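PDB 7PBG: FAD-binding oxidoreductase from Gulosibacter chungangensis, which oxidises 4-ethylphenol and probably related 4-alkylphenols, using a covalently bound FAD to dehydrogenate the alkyl side chain to a vinyl group. Local coordinates for residues R113-N118 and V125-V130; Y169-D174 and Q234-P239; L272-I277 and T323-R328. One frame throughout, in Å; residues are numbered along the deposited sequence.

Contact 1 (R113-N118 and V125-V130); sequences RVLEIN and VVEPGV
Val114 and Val126 form an antiparallel non-hydrogen-bonded pair, and Glu116 and Val125 a hydrogen-bonded one; the one-residue shift between them is a beta bulge on the 113-118 side. Around it Leu115 N gives a nearly straight bond to Val125 O (2.8 Å, 167° at the hydrogen), and Val125 N reaches Glu116 O at 2.9 Å. Glu127 holds Arg113 twice. Its backbone N bonds to Arg113 O; with CG beside that same N (chi1 -65°), the extended Glu127 chain runs alongside the Arg113 side chain, and OE1 accepts from Arg113 N at 2.9 Å through the anti lone pair. Glu127 CG rests against Leu115 CD1 at 3.8 Å, the two side chains crossing at about a right angle. On the face that carries Val114 and Val126, Val114 CG2 meets CG1 of Val130 (3.7 Å), and helix 132-142 covers Val114 and Val130 through Leu135. The Glu116 side chain extends past Val125 CG2, and its OE2 takes a bond from Asn118 ND2. Beyond the hairpin, Pro128 O bonds to the FAD-binding Ser157. This is a bulged beta hairpin, joined through Val126 to strand 226-237 in the antiparallel sheet of the PCMH-type FAD-binding domain.

Contact 2 (Y169-D174 and Q234-P239); sequences YTPYAD and QLMPTP. With FAD (flavin-adenine dinucleotide), chain C.
Met236 lays its CB over one face of the Tyr172 ring, 3.7 Å from the centroid and 14° off the normal, displaced toward the rim. With CG anti to the backbone N (chi1 -175°), the thioether is carried past the CD1-CE1 side of the ring. SD therefore meets the ring only obliquely, as a Met-aromatic contact 4.8 Å from SD to the Tyr172 centroid, and lies closer to Pro171, at 3.7 Å from CD. Gln234 O sits in the ring plane at the edge, 3.7 Å from Tyr172 CD2. Trp178 also stacks on this ring. In this PCMH-type flavoprotein the 169-174 loop joins the flavin to the subunit interface: at one end Tyr169 OH donates to FAD O4 at 2.6 Å, in the plane of its own ring, and at the other Tyr172 OH bonds to Arg436 of the second subunit. Cut back to an alanine, the Tyr172 position would probably leave that arginine without its hydroxyl partner and open a gap beneath Met236 CB. Thr170 to Ala173 form a type I turn, and at its start Thr170 OG1 accepts from Tyr172 N at 3.0 Å, an ST turn. Asp149 OD1 is a further hydrogen-bond partner of that OG1.

Contact 3 (L272-I277 and T323-R328); sequences LQAAPI and TCYGPR
Gln273 makes the close half of this contact by setting its carboxamide against the backbone of Tyr325 with two bonds. Tyr325 N donates to OE1 of Gln273 at 2.8 Å and 165°, from a position tilted 32° out of the amide carbonyl plane. NE2 of Gln273 returns a bond to Tyr325 O, also 2.8 Å, approaching in that carbonyl's plane on a lone pair. An extended chain beyond CG brings the amide to the strand, where it occupies both backbone groups much as a neighbouring strand would. The carbonyl oxygen OE1 also lies 3.6 Å from Cys324 CB. Strand 318-326 belongs to the large antiparallel sheet of what is probably the cap (substrate) domain of this flavoprotein family, paired with strand 241-249 through Cys324 and with strand 277-280 through Tyr321; residues 272-276, just before strand 277-280, have not yet joined it. There the contact is looser, and water takes over: one molecule joins Gln273 N to Thr323 O, and a second links Ala274 O (2.9 Å) to Thr323 N (3.1 Å). Ala274 N, buried beside them, has no polar partner. Ala274 CB approaches Tyr325 CE2 obliquely at 4.0 Å, a looser touch, though Pro171 also packs on this methyl. The tyrosine ring carries Thr323 CG2 over one face, and its hydroxyl bonds to Asn375 O.

How the contacts relate
From the N terminus, contact 1 closes first, across the short turn between strands 114-118 and 123-126. Contact 2 follows, spanning 59 intervening residues to bring the loop before helix 175-178 against the end of strand 226-237, and contact 3 closes a 45-residue excursion through helices 281-288 and 303-313 back to strand 318-326. The three are in series; none nests in or crosses another. Contacts 1 and 2 reach the same sheet, where strands 123-126 and 226-237 are neighbours, yet their atoms do not touch. Contacts 2 and 3 do: Pro171 CD packs on Tyr325 CZ at 3.4 Å, and Tyr169 meets Ile277. The flavin-side loop is thereby tied to the eight-stranded sheet.

Contact 1 (R113-N118 and V125-V130)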
# COMPACT_ATOMS: atom_id res chain seq x y z
N ARG A 113 19.37 8.31 14.49
CA ARG A 113 18.43 8.73 15.56
C ARG A 113 17.01 8.20 15.31
O ARG A 113 16.48 8.25 14.16
CB ARG A 113 18.46 10.25 15.74
CG ARG A 113 19.80 10.76 16.28
CD ARG A 113 19.70 11.67 17.47
NE ARG A 113 19.02 12.93 17.21
CZ ARG A 113 19.52 13.99 16.53
NH1 ARG A 113 20.76 13.96 16.06
NH2 ARG A 113 18.80 15.09 16.38
N VAL A 114 16.37 7.81 16.41
CA VAL A 114 14.90 7.80 16.50
C VAL A 114 14.47 9.24 16.77
O VAL A 114 14.95 9.84 17.81
CB VAL A 114 14.45 6.86 17.62
CG1 VAL A 114 12.95 6.95 17.82
CG2 VAL A 114 14.93 5.44 17.37
N LEU A 115 13.61 9.80 15.93
CA LEU A 115 13.24 11.24 16.01
C LEU A 115 11.92 11.45 16.71
O LEU A 115 11.65 12.58 17.13
CB LEU A 115 13.24 11.84 14.62
CG LEU A 115 14.60 11.80 13.97
CD1 LEU A 115 14.52 12.29 12.58
CD2 LEU A 115 15.63 12.63 14.74
N GLU A 116 11.08 10.42 16.79
CA GLU A 116 9.74 10.56 17.37
C GLU A 116 9.26 9.17 17.74
O GLU A 116 9.38 8.26 16.93
CB GLU A 116 8.78 11.26 16.41
CG GLU A 116 7.39 11.49 17.01
CD GLU A 116 6.46 12.37 16.20
OE1 GLU A 116 6.82 12.69 15.07
OE2 GLU A 116 5.37 12.75 16.74
N ILE A 117 8.56 9.09 18.86
CA ILE A 117 7.72 7.94 19.26
C ILE A 117 6.40 8.54 19.72
O ILE A 117 6.28 9.05 20.84
CB ILE A 117 8.38 7.09 20.33
CG1 ILE A 117 9.74 6.55 19.88
CG2 ILE A 117 7.46 5.98 20.80
CD1 ILE A 117 10.55 6.09 21.05
N ASN A 118 5.44 8.51 18.82
CA ASN A 118 4.13 9.14 19.07
C ASN A 118 3.21 8.05 19.61
O ASN A 118 2.72 7.20 18.80
CB ASN A 118 3.64 9.81 17.79
CG ASN A 118 2.42 10.67 18.04
OD1 ASN A 118 1.50 10.28 18.77
ND2 ASN A 118 2.42 11.85 17.42
N VAL A 125 9.37 7.62 14.06
CA VAL A 125 10.12 8.22 12.93
C VAL A 125 11.58 7.85 13.09
O VAL A 125 12.18 8.09 14.21
CB VAL A 125 9.93 9.74 12.82
CG1 VAL A 125 10.74 10.35 11.68
CG2 VAL A 125 8.45 10.09 12.73
N VAL A 126 12.16 7.29 12.05
CA VAL A 126 13.53 6.75 12.15
C VAL A 126 14.42 7.33 11.07
O VAL A 126 13.95 7.59 9.95
CB VAL A 126 13.55 5.21 12.13
CG1 VAL A 126 12.78 4.66 13.31
CG2 VAL A 126 12.98 4.65 10.84
N GLU A 127 15.67 7.46 11.41
CA GLU A 127 16.76 7.67 10.43
C GLU A 127 17.29 6.31 9.99
O GLU A 127 17.01 5.24 10.56
CB GLU A 127 17.84 8.57 11.08
CG GLU A 127 17.31 9.96 11.38
CD GLU A 127 18.36 10.95 11.81
OE1 GLU A 127 19.27 10.53 12.55
OE2 GLU A 127 18.35 12.11 11.28
N PRO A 128 18.15 6.29 8.97
CA PRO A 128 18.60 5.03 8.41
C PRO A 128 19.24 4.03 9.39
O PRO A 128 19.05 2.86 9.27
CB PRO A 128 19.59 5.46 7.32
CG PRO A 128 19.11 6.82 6.92
CD PRO A 128 18.59 7.47 8.19
N GLY A 129 20.03 4.51 10.35
CA GLY A 129 20.85 3.63 11.17
C GLY A 129 20.10 3.03 12.33
O GLY A 129 20.72 2.23 13.09
N VAL A 130 18.82 3.37 12.51
CA VAL A 130 18.04 2.75 13.61
C VAL A 130 17.74 1.29 13.26
O VAL A 130 17.09 1.01 12.22
CB VAL A 130 16.72 3.47 13.90
CG1 VAL A 130 15.97 2.78 15.03
CG2 VAL A 130 16.91 4.96 14.20

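Contact 2 (Y169-D174 and Q234-P239)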
# COMPACT_ATOMS: atom_id res chain seq x y z
N TYR A 169 6.82 -10.69 11.63
CA TYR A 169 6.01 -11.86 12.03
C TYR A 169 4.83 -11.44 12.89
O TYR A 169 4.14 -12.37 13.36
CB TYR A 169 6.89 -12.88 12.75
CG TYR A 169 7.99 -13.32 11.83
CD1 TYR A 169 7.70 -14.22 10.82
CD2 TYR A 169 9.19 -12.67 11.80
CE1 TYR A 169 8.63 -14.53 9.85
CE2 TYR A 169 10.12 -12.94 10.82
CZ TYR A 169 9.85 -13.90 9.86
OH TYR A 169 10.75 -14.20 8.86
N THR A 170 4.65 -10.14 13.18
CA THR A 170 3.46 -9.72 13.96
C THR A 170 2.30 -9.47 13.00
O THR A 170 2.43 -9.60 11.79
CB THR A 170 3.74 -8.57 14.92
OG1 THR A 170 3.61 -7.33 14.23
CG2 THR A 170 5.08 -8.68 15.61
N PRO A 171 1.12 -9.01 13.47
CA PRO A 171 0.10 -8.58 12.51
C PRO A 171 0.61 -7.43 11.62
O PRO A 171 0.11 -7.28 10.53
CB PRO A 171 -1.04 -8.09 13.40
CG PRO A 171 -0.88 -8.92 14.64
CD PRO A 171 0.63 -8.97 14.86
N TYR A 172 1.59 -6.66 12.10
CA TYR A 172 2.27 -5.58 11.31
C TYR A 172 3.46 -6.13 10.51
O TYR A 172 4.37 -5.34 10.20
CB TYR A 172 2.68 -4.41 12.22
CG TYR A 172 1.59 -3.41 12.51
CD1 TYR A 172 0.30 -3.82 12.85
CD2 TYR A 172 1.82 -2.06 12.43
CE1 TYR A 172 -0.70 -2.89 13.11
CE2 TYR A 172 0.83 -1.12 12.67
CZ TYR A 172 -0.42 -1.54 13.06
OH TYR A 172 -1.36 -0.58 13.29
N ALA A 173 3.42 -7.39 10.06
CA ALA A 173 4.56 -8.07 9.39
C ALA A 173 4.94 -7.35 8.10
O ALA A 173 6.11 -7.48 7.67
CB ALA A 173 4.22 -9.53 9.15
N ASP A 174 3.98 -6.77 7.38
CA ASP A 174 4.26 -6.16 6.05
C ASP A 174 4.77 -4.74 6.28
O ASP A 174 4.00 -3.78 6.37
CB ASP A 174 3.00 -6.14 5.17
CG ASP A 174 3.26 -5.72 3.73
OD1 ASP A 174 4.34 -5.21 3.46
OD2 ASP A 174 2.42 -5.99 2.86
N GLN A 234 4.61 3.16 11.18
CA GLN A 234 3.44 3.02 12.10
C GLN A 234 3.62 1.75 12.95
O GLN A 234 4.18 0.77 12.44
CB GLN A 234 2.17 3.05 11.25
CG GLN A 234 2.04 4.37 10.54
CD GLN A 234 0.88 4.45 9.60
OE1 GLN A 234 0.29 3.44 9.23
NE2 GLN A 234 0.57 5.67 9.23
N LEU A 235 3.23 1.79 14.22
CA LEU A 235 3.54 0.76 15.21
C LEU A 235 2.25 0.25 15.82
O LEU A 235 1.40 1.04 16.20
CB LEU A 235 4.44 1.33 16.33
CG LEU A 235 5.78 1.90 15.91
CD1 LEU A 235 6.61 2.33 17.15
CD2 LEU A 235 6.56 0.89 15.08
N MET A 236 2.17 -1.05 15.93
CA MET A 236 0.96 -1.69 16.49
C MET A 236 0.82 -1.25 17.92
O MET A 236 1.75 -1.39 18.75
CB MET A 236 1.04 -3.21 16.37
CG MET A 236 -0.22 -3.90 16.83
SD MET A 236 -0.09 -5.65 16.37
CE MET A 236 -0.93 -6.44 17.73
N PRO A 237 -0.37 -0.78 18.34
CA PRO A 237 -0.62 -0.62 19.77
C PRO A 237 -0.52 -1.97 20.50
O PRO A 237 -1.00 -2.97 20.01
CB PRO A 237 -2.07 -0.09 19.79
CG PRO A 237 -2.24 0.58 18.47
CD PRO A 237 -1.50 -0.33 17.52
N THR A 238 0.12 -1.97 21.66
CA THR A 238 0.31 -3.17 22.47
C THR A 238 -1.06 -3.66 22.94
O THR A 238 -1.79 -2.94 23.60
CB THR A 238 1.24 -2.88 23.66
OG1 THR A 238 2.49 -2.36 23.18
CG2 THR A 238 1.48 -4.10 24.51
N PRO A 239 -1.40 -4.94 22.65
CA PRO A 239 -2.66 -5.53 23.07
C PRO A 239 -2.58 -5.96 24.52
O PRO A 239 -1.54 -5.96 25.12
CB PRO A 239 -2.85 -6.74 22.14
CG PRO A 239 -1.43 -7.14 21.79
CD PRO A 239 -0.58 -5.88 21.87
PA FAD C . 20.08 -2.38 4.14
O1A FAD C . 21.16 -3.33 3.73
O2A FAD C . 20.47 -1.09 4.82
O5B FAD C . 19.24 -2.02 2.86
C5B FAD C . 18.84 -3.01 1.93
C4B FAD C . 18.70 -2.34 0.58
O4B FAD C . 17.64 -1.34 0.61
C3B FAD C . 19.93 -1.56 0.09
O3B FAD C . 20.89 -2.43 -0.51
C2B FAD C . 19.30 -0.50 -0.83
O2B FAD C . 19.04 -1.08 -2.09
C1B FAD C . 18.02 -0.16 -0.07
N9A FAD C . 18.16 0.90 0.90
C8A FAD C . 18.33 0.74 2.24
N7A FAD C . 18.40 1.88 2.86
C5A FAD C . 18.34 2.84 1.87
C6A FAD C . 18.32 4.23 1.92
N6A FAD C . 18.46 4.93 3.06
N1A FAD C . 18.23 4.89 0.74
C2A FAD C . 18.09 4.16 -0.40
N3A FAD C . 18.06 2.85 -0.56
C4A FAD C . 18.19 2.23 0.64
N1 FAD C . 14.65 -10.35 5.84
C2 FAD C . 13.40 -10.08 6.14
O2 FAD C . 12.79 -9.12 5.60
N3 FAD C . 12.74 -10.77 7.09
C4 FAD C . 13.29 -11.84 7.74
O4 FAD C . 12.66 -12.39 8.67
C4X FAD C . 14.59 -12.18 7.43
N5 FAD C . 15.11 -13.22 8.04
C5X FAD C . 16.40 -13.53 7.72
C6 FAD C . 16.99 -14.62 8.38
C7 FAD C . 18.31 -14.97 8.17
C7M FAD C . 18.90 -16.14 8.92
C8 FAD C . 19.07 -14.21 7.26
C8M FAD C . 20.51 -14.55 7.00
C9 FAD C . 18.50 -13.16 6.58
C9A FAD C . 17.16 -12.78 6.80
N10 FAD C . 16.56 -11.69 6.17
C10 FAD C . 15.25 -11.35 6.48
C1' FAD C . 17.32 -10.80 5.25
C2' FAD C . 18.01 -9.62 5.96
O2' FAD C . 18.65 -10.06 7.21
C3' FAD C . 17.07 -8.46 6.37
O3' FAD C . 16.17 -8.18 5.34
C4' FAD C . 17.77 -7.16 6.78
O4' FAD C . 16.91 -6.39 7.64
C5' FAD C . 18.17 -6.35 5.58
O5' FAD C . 19.35 -5.58 5.81
P FAD C . 19.27 -4.08 6.35
O1P FAD C . 20.60 -3.73 6.96
O2P FAD C . 18.06 -4.00 7.22
O3P FAD C . 19.03 -3.20 5.04

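Contact 3 (L272-I277 and T323-R328)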
# COMPACT_ATOMS: atom_id res chain seq x y z
N LEU A 272 -5.99 -16.78 12.93
CA LEU A 272 -4.57 -16.50 12.70
C LEU A 272 -4.47 -15.00 12.42
O LEU A 272 -4.78 -14.56 11.28
CB LEU A 272 -4.01 -17.39 11.59
CG LEU A 272 -3.84 -18.89 11.89
CD1 LEU A 272 -3.44 -19.65 10.64
CD2 LEU A 272 -2.80 -19.10 12.99
N GLN A 273 -4.14 -14.25 13.47
CA GLN A 273 -4.11 -12.76 13.44
C GLN A 273 -2.80 -12.25 12.84
O GLN A 273 -2.78 -11.10 12.33
CB GLN A 273 -4.26 -12.26 14.87
CG GLN A 273 -5.61 -12.60 15.46
CD GLN A 273 -5.51 -12.35 16.95
OE1 GLN A 273 -4.98 -13.19 17.66
NE2 GLN A 273 -6.18 -11.29 17.43
N ALA A 274 -1.77 -13.08 12.92
CA ALA A 274 -0.52 -12.86 12.17
C ALA A 274 -0.27 -14.10 11.33
O ALA A 274 -0.69 -15.19 11.71
CB ALA A 274 0.60 -12.57 13.17
N ALA A 275 0.42 -13.93 10.21
CA ALA A 275 0.74 -15.03 9.29
C ALA A 275 1.71 -15.97 10.01
O ALA A 275 2.75 -15.53 10.48
CB ALA A 275 1.32 -14.46 8.03
N PRO A 276 1.32 -17.23 10.28
CA PRO A 276 2.26 -18.13 10.92
C PRO A 276 3.36 -18.56 9.94
O PRO A 276 3.19 -18.41 8.75
CB PRO A 276 1.37 -19.27 11.43
CG PRO A 276 0.21 -19.29 10.46
CD PRO A 276 0.00 -17.86 10.04
N ILE A 277 4.44 -19.07 10.49
CA ILE A 277 5.53 -19.69 9.69
C ILE A 277 5.37 -21.21 9.75
O ILE A 277 4.90 -21.76 10.74
CB ILE A 277 6.91 -19.21 10.15
CG1 ILE A 277 7.20 -19.56 11.60
CG2 ILE A 277 7.04 -17.70 9.92
CD1 ILE A 277 8.64 -19.32 12.04
N THR A 323 1.09 -16.73 16.91
CA THR A 323 0.77 -15.93 18.10
C THR A 323 -0.64 -15.36 17.97
O THR A 323 -1.10 -15.00 16.88
CB THR A 323 1.83 -14.86 18.34
OG1 THR A 323 3.11 -15.45 18.40
CG2 THR A 323 1.54 -14.05 19.60
N CYS A 324 -1.36 -15.36 19.09
CA CYS A 324 -2.67 -14.74 19.25
C CYS A 324 -2.51 -13.50 20.14
O CYS A 324 -1.62 -13.45 21.08
CB CYS A 324 -3.64 -15.74 19.86
SG CYS A 324 -4.14 -16.98 18.64
N TYR A 325 -3.29 -12.49 19.82
CA TYR A 325 -3.20 -11.13 20.40
C TYR A 325 -4.56 -10.70 20.90
O TYR A 325 -5.53 -10.81 20.13
CB TYR A 325 -2.73 -10.11 19.36
CG TYR A 325 -1.46 -10.50 18.65
CD1 TYR A 325 -0.24 -9.98 19.03
CD2 TYR A 325 -1.46 -11.46 17.64
CE1 TYR A 325 0.94 -10.33 18.40
CE2 TYR A 325 -0.28 -11.84 17.03
CZ TYR A 325 0.93 -11.26 17.38
OH TYR A 325 2.10 -11.66 16.76
N GLY A 326 -4.62 -10.13 22.10
CA GLY A 326 -5.83 -9.43 22.55
C GLY A 326 -6.09 -9.72 24.01
O GLY A 326 -5.24 -10.25 24.69
N PRO A 327 -7.32 -9.42 24.46
CA PRO A 327 -7.72 -9.85 25.78
C PRO A 327 -7.79 -11.37 25.81
O PRO A 327 -8.04 -12.01 24.77
CB PRO A 327 -9.11 -9.23 25.96
CG PRO A 327 -9.63 -9.01 24.58
CD PRO A 327 -8.42 -8.88 23.65
N ARG A 328 -7.63 -11.95 26.99
CA ARG A 328 -7.60 -13.41 27.16
C ARG A 328 -8.87 -14.08 26.62
O ARG A 328 -8.76 -15.19 26.07
CB ARG A 328 -7.32 -13.81 28.60
CG ARG A 328 -6.84 -15.23 28.76
CD ARG A 328 -5.56 -15.57 28.02
NE ARG A 328 -5.22 -16.98 28.12
CZ ARG A 328 -4.03 -17.50 28.46
NH1 ARG A 328 -2.97 -16.72 28.68
NH2 ARG A 328 -3.91 -18.82 28.51
O HOH W 1 -2.83 -16.01 15.39
O HOH W 2 0.92 -16.14 13.91